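Local structure of activated BY transcription factor SSRB (Salmonella enterica, 2WNW) at residues T214-V218 and Q219-P223; A168-A171 and D172-I175. The protein belongs to glycosyl hydrolase family 30, pairing a TIM-barrel domain with a beta-sandwich domain, and is also known as SrfJ. All coordinates share one frame; numbering follows the deposited sequence.

Contact 1: residues T214-V218 and Q219-P223; sequences TAFAV and QYLRP
Leu221 N points almost straight at Phe216 O, 2.9 Å away with an N-H...O angle of 161°, and this bond spans five residues instead of the four of a regular alpha-helix. Arg222 N repeats the spacing on Ala217 O at 3.0 Å. Between these wide turns and the regular helix lies a transition: Gln219 N still bonds Ala215 O at the normal four-residue interval, 2.7 Å long, while Tyr220 N divides itself, giving Phe216 O a bond of 3.3 Å from well above the carbonyl plane and Ala215 O a weak one. Phe216 O therefore accepts from two donors. Two successive five-residue bonds mark a local pi-type widening of helix 210-227, one of the helices surrounding the eight-stranded parallel barrel. Across the widened turn the short axes of 214-218 and 219-223 are inclined at 21°. Further on, Pro223, which has no N-H to offer the preceding turn, kinks the helix; its CD lies 3.4 Å from Val218 O.

The one apolar pair with the same five-residue spacing is Phe216 and Leu221. With CG anti to the backbone N (chi1 -172°), Phe216 lays its ring beside Leu221, where CE2 comes within 3.7 Å of CG and also meets both methyl carbons.

Other side chains meet polar or backbone atoms. Tyr220 presents the edge of its ring to Ala215 O, which lies near the ring plane, 3.7 Å from CD1. On the exposed side the extended Gln219 chain runs back along the helix, bringing NE2 to 3.6 Å from Ala215 CB. Arg222 turns its charged end away, bonding through NE to Gly261 O and through NH1 to Met233 O.

Contact 2: residues A168-A171 and D172-I175; sequences ADWA and DIII
Ile174 CD1 sits over one face of the Trp170 indole, 4.1 Å from the centroid of the five-membered ring and only 15° off its normal, a CH-pi contact one helical turn apart. Ile173 reaches the six-membered part of the same side chain from a different direction: its CG2 is 3.8 Å from Trp170 CZ3, while its CD1 lies at the ring edge, near the indole plane. The two isoleucines thus meet separate parts of one aromatic group. Trp170 comes within their range because CG is anti to the backbone N (chi1 -179°), which carries the ring along the side of the helix toward the following turn.

Polar contacts occupy another side. A water donates to Asp169 OD1 at 2.6 Å and to Asp172 OD2 at 2.7 Å, bridging two carboxylates whose oxygens stand 4.6 Å apart; it would be expected to ease the repulsion of like charges. The other oxygen, Asp172 OD1, forms a salt bridge with Arg224, which would further offset the local negative charge.

Behind both groups lies a regular alpha-helical backbone. Four successive bonds, from Asp172 N to Ala168 O through Ile175 N to Ala171 O, measure 2.9 to 3.1 Å and fix the spacing of the side chains. This is the early part of helix 167-183, which follows barrel strand 138-143 and precedes strand 190-192. Helix 210-227 packs against it through Phe216, Arg224 and Leu225, whereas Trp170 and Ile173 also touch loop residues, among them Pro146 and Met150.

Contacts 1 and 2 lie on successive helices around the TIM barrel, 210-227 and 167-183, with their centres about 11 Å apart. The two meet directly: Phe216 CZ approaches Trp170 CD1 to 3.4 Å, the ring planes inclined at about 30°, and Phe216 CE2 lies 3.8 Å from Ile174 CD1. Phe216 is therefore the side chain shared by the two packing groups. A second junction brings Tyr220 CE2 to 3.6 Å from Ala168 N. Arg224 of helix 210-227, already the salt-bridge partner of Asp172, also bonds Tyr220 O within its own helix through NH1. The pair is packing between two outer helices of the barrel, with no ligand at either contact.

Contact 1: residues T214-V218 and Q219-P223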
# COMPACT_ATOMS: atom_id res chain seq x y z
N THR A 214 -7.78 28.83 -0.09
CA THR A 214 -9.17 28.42 0.05
C THR A 214 -10.12 29.61 0.01
O THR A 214 -11.21 29.51 -0.52
CB THR A 214 -9.40 27.59 1.34
OG1 THR A 214 -8.96 28.34 2.48
CG2 THR A 214 -8.64 26.27 1.27
N ALA A 215 -9.70 30.74 0.57
CA ALA A 215 -10.55 31.93 0.55
C ALA A 215 -10.74 32.38 -0.90
O ALA A 215 -11.84 32.78 -1.30
CB ALA A 215 -9.93 33.06 1.37
N PHE A 216 -9.68 32.29 -1.70
CA PHE A 216 -9.77 32.70 -3.09
C PHE A 216 -10.75 31.80 -3.84
O PHE A 216 -11.54 32.27 -4.66
CB PHE A 216 -8.40 32.64 -3.77
CG PHE A 216 -8.39 33.24 -5.16
CD1 PHE A 216 -8.41 34.62 -5.33
CD2 PHE A 216 -8.42 32.42 -6.28
CE1 PHE A 216 -8.45 35.17 -6.61
CE2 PHE A 216 -8.46 32.96 -7.56
CZ PHE A 216 -8.48 34.34 -7.73
N ALA A 217 -10.70 30.51 -3.55
CA ALA A 217 -11.58 29.56 -4.22
C ALA A 217 -13.04 29.73 -3.81
O ALA A 217 -13.93 29.82 -4.66
CB ALA A 217 -11.13 28.13 -3.91
N VAL A 218 -13.29 29.79 -2.51
CA VAL A 218 -14.64 29.89 -1.99
C VAL A 218 -15.26 31.28 -1.93
O VAL A 218 -16.45 31.44 -2.23
CB VAL A 218 -14.71 29.25 -0.58
CG1 VAL A 218 -16.11 29.38 0.00
CG2 VAL A 218 -14.30 27.79 -0.66
N GLN A 219 -14.48 32.28 -1.55
CA GLN A 219 -15.00 33.64 -1.45
C GLN A 219 -14.98 34.43 -2.75
O GLN A 219 -15.83 35.29 -2.97
CB GLN A 219 -14.23 34.41 -0.38
CG GLN A 219 -14.49 33.92 1.04
CD GLN A 219 -13.54 34.55 2.03
OE1 GLN A 219 -13.21 35.73 1.94
NE2 GLN A 219 -13.10 33.76 3.00
N TYR A 220 -14.02 34.14 -3.63
CA TYR A 220 -13.93 34.88 -4.88
C TYR A 220 -14.32 34.14 -6.15
O TYR A 220 -15.12 34.64 -6.94
CB TYR A 220 -12.53 35.48 -5.02
CG TYR A 220 -12.24 36.53 -3.97
CD1 TYR A 220 -11.88 36.17 -2.68
CD2 TYR A 220 -12.38 37.89 -4.26
CE1 TYR A 220 -11.67 37.13 -1.69
CE2 TYR A 220 -12.17 38.86 -3.29
CZ TYR A 220 -11.82 38.47 -2.01
OH TYR A 220 -11.60 39.43 -1.04
N LEU A 221 -13.77 32.94 -6.36
CA LEU A 221 -14.10 32.19 -7.57
C LEU A 221 -15.53 31.65 -7.58
O LEU A 221 -16.26 31.84 -8.55
CB LEU A 221 -13.12 31.03 -7.77
CG LEU A 221 -11.71 31.40 -8.24
CD1 LEU A 221 -10.86 30.14 -8.37
CD2 LEU A 221 -11.79 32.12 -9.59
N ARG A 222 -15.93 30.98 -6.50
CA ARG A 222 -17.27 30.41 -6.44
C ARG A 222 -18.41 31.38 -6.79
O ARG A 222 -19.20 31.10 -7.69
CB ARG A 222 -17.51 29.77 -5.07
CG ARG A 222 -16.92 28.36 -4.96
CD ARG A 222 -17.57 27.43 -5.97
NE ARG A 222 -16.99 26.09 -5.97
CZ ARG A 222 -17.05 25.25 -7.00
NH1 ARG A 222 -17.69 25.61 -8.11
NH2 ARG A 222 -16.47 24.06 -6.93
N PRO A 223 -18.50 32.52 -6.09
CA PRO A 223 -19.58 33.48 -6.37
C PRO A 223 -19.59 33.95 -7.83
O PRO A 223 -20.65 34.10 -8.44
CB PRO A 223 -19.28 34.63 -5.41
CG PRO A 223 -18.61 33.94 -4.27
CD PRO A 223 -17.67 32.99 -4.97

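Contact 2: residues A168-A171 and D172-I175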
# COMPACT_ATOMS: atom_id res chain seq x y z
N ALA A 168 -10.14 40.20 -5.98
CA ALA A 168 -11.30 40.33 -6.85
C ALA A 168 -10.87 40.49 -8.31
O ALA A 168 -11.44 39.86 -9.21
CB ALA A 168 -12.15 41.52 -6.42
N ASP A 169 -9.87 41.32 -8.55
CA ASP A 169 -9.39 41.56 -9.91
C ASP A 169 -8.81 40.31 -10.56
O ASP A 169 -9.02 40.08 -11.76
CB ASP A 169 -8.35 42.68 -9.92
CG ASP A 169 -8.93 44.02 -9.49
OD1 ASP A 169 -10.03 44.38 -9.96
OD2 ASP A 169 -8.28 44.72 -8.68
N TRP A 170 -8.07 39.51 -9.80
CA TRP A 170 -7.47 38.29 -10.35
C TRP A 170 -8.60 37.30 -10.66
O TRP A 170 -8.59 36.65 -11.70
CB TRP A 170 -6.50 37.68 -9.33
CG TRP A 170 -5.78 36.41 -9.78
CD1 TRP A 170 -5.48 35.33 -9.00
CD2 TRP A 170 -5.24 36.12 -11.09
NE1 TRP A 170 -4.79 34.39 -9.72
CE2 TRP A 170 -4.63 34.85 -11.01
CE3 TRP A 170 -5.21 36.81 -12.31
CZ2 TRP A 170 -3.99 34.24 -12.10
CZ3 TRP A 170 -4.58 36.21 -13.40
CH2 TRP A 170 -3.98 34.94 -13.29
N ALA A 171 -9.57 37.20 -9.76
CA ALA A 171 -10.69 36.30 -9.98
C ALA A 171 -11.44 36.73 -11.25
O ALA A 171 -11.86 35.88 -12.04
CB ALA A 171 -11.63 36.32 -8.79
N ASP A 172 -11.60 38.04 -11.44
CA ASP A 172 -12.29 38.54 -12.62
C ASP A 172 -11.53 38.20 -13.90
O ASP A 172 -12.14 37.92 -14.93
CB ASP A 172 -12.50 40.06 -12.55
CG ASP A 172 -13.58 40.45 -11.55
OD1 ASP A 172 -14.45 39.61 -11.25
OD2 ASP A 172 -13.55 41.61 -11.08
N ILE A 173 -10.20 38.24 -13.84
CA ILE A 173 -9.40 37.91 -15.01
C ILE A 173 -9.60 36.44 -15.37
O ILE A 173 -9.73 36.09 -16.55
CB ILE A 173 -7.90 38.15 -14.77
CG1 ILE A 173 -7.63 39.65 -14.66
CG2 ILE A 173 -7.07 37.53 -15.90
CD1 ILE A 173 -6.18 39.99 -14.43
N ILE A 174 -9.62 35.58 -14.35
CA ILE A 174 -9.82 34.15 -14.58
C ILE A 174 -11.18 33.90 -15.23
O ILE A 174 -11.30 33.04 -16.09
CB ILE A 174 -9.70 33.36 -13.25
CG1 ILE A 174 -8.26 33.41 -12.75
CG2 ILE A 174 -10.12 31.91 -13.46
CD1 ILE A 174 -8.04 32.80 -11.37
N ILE A 175 -12.19 34.65 -14.82
CA ILE A 175 -13.51 34.49 -15.43
C ILE A 175 -13.43 34.88 -16.91
O ILE A 175 -13.97 34.19 -17.77
CB ILE A 175 -14.58 35.36 -14.72
CG1 ILE A 175 -14.79 34.86 -13.29
CG2 ILE A 175 -15.89 35.31 -15.50
CD1 ILE A 175 -15.37 33.45 -13.19
O HOH W 1 -11.66 43.46 -11.79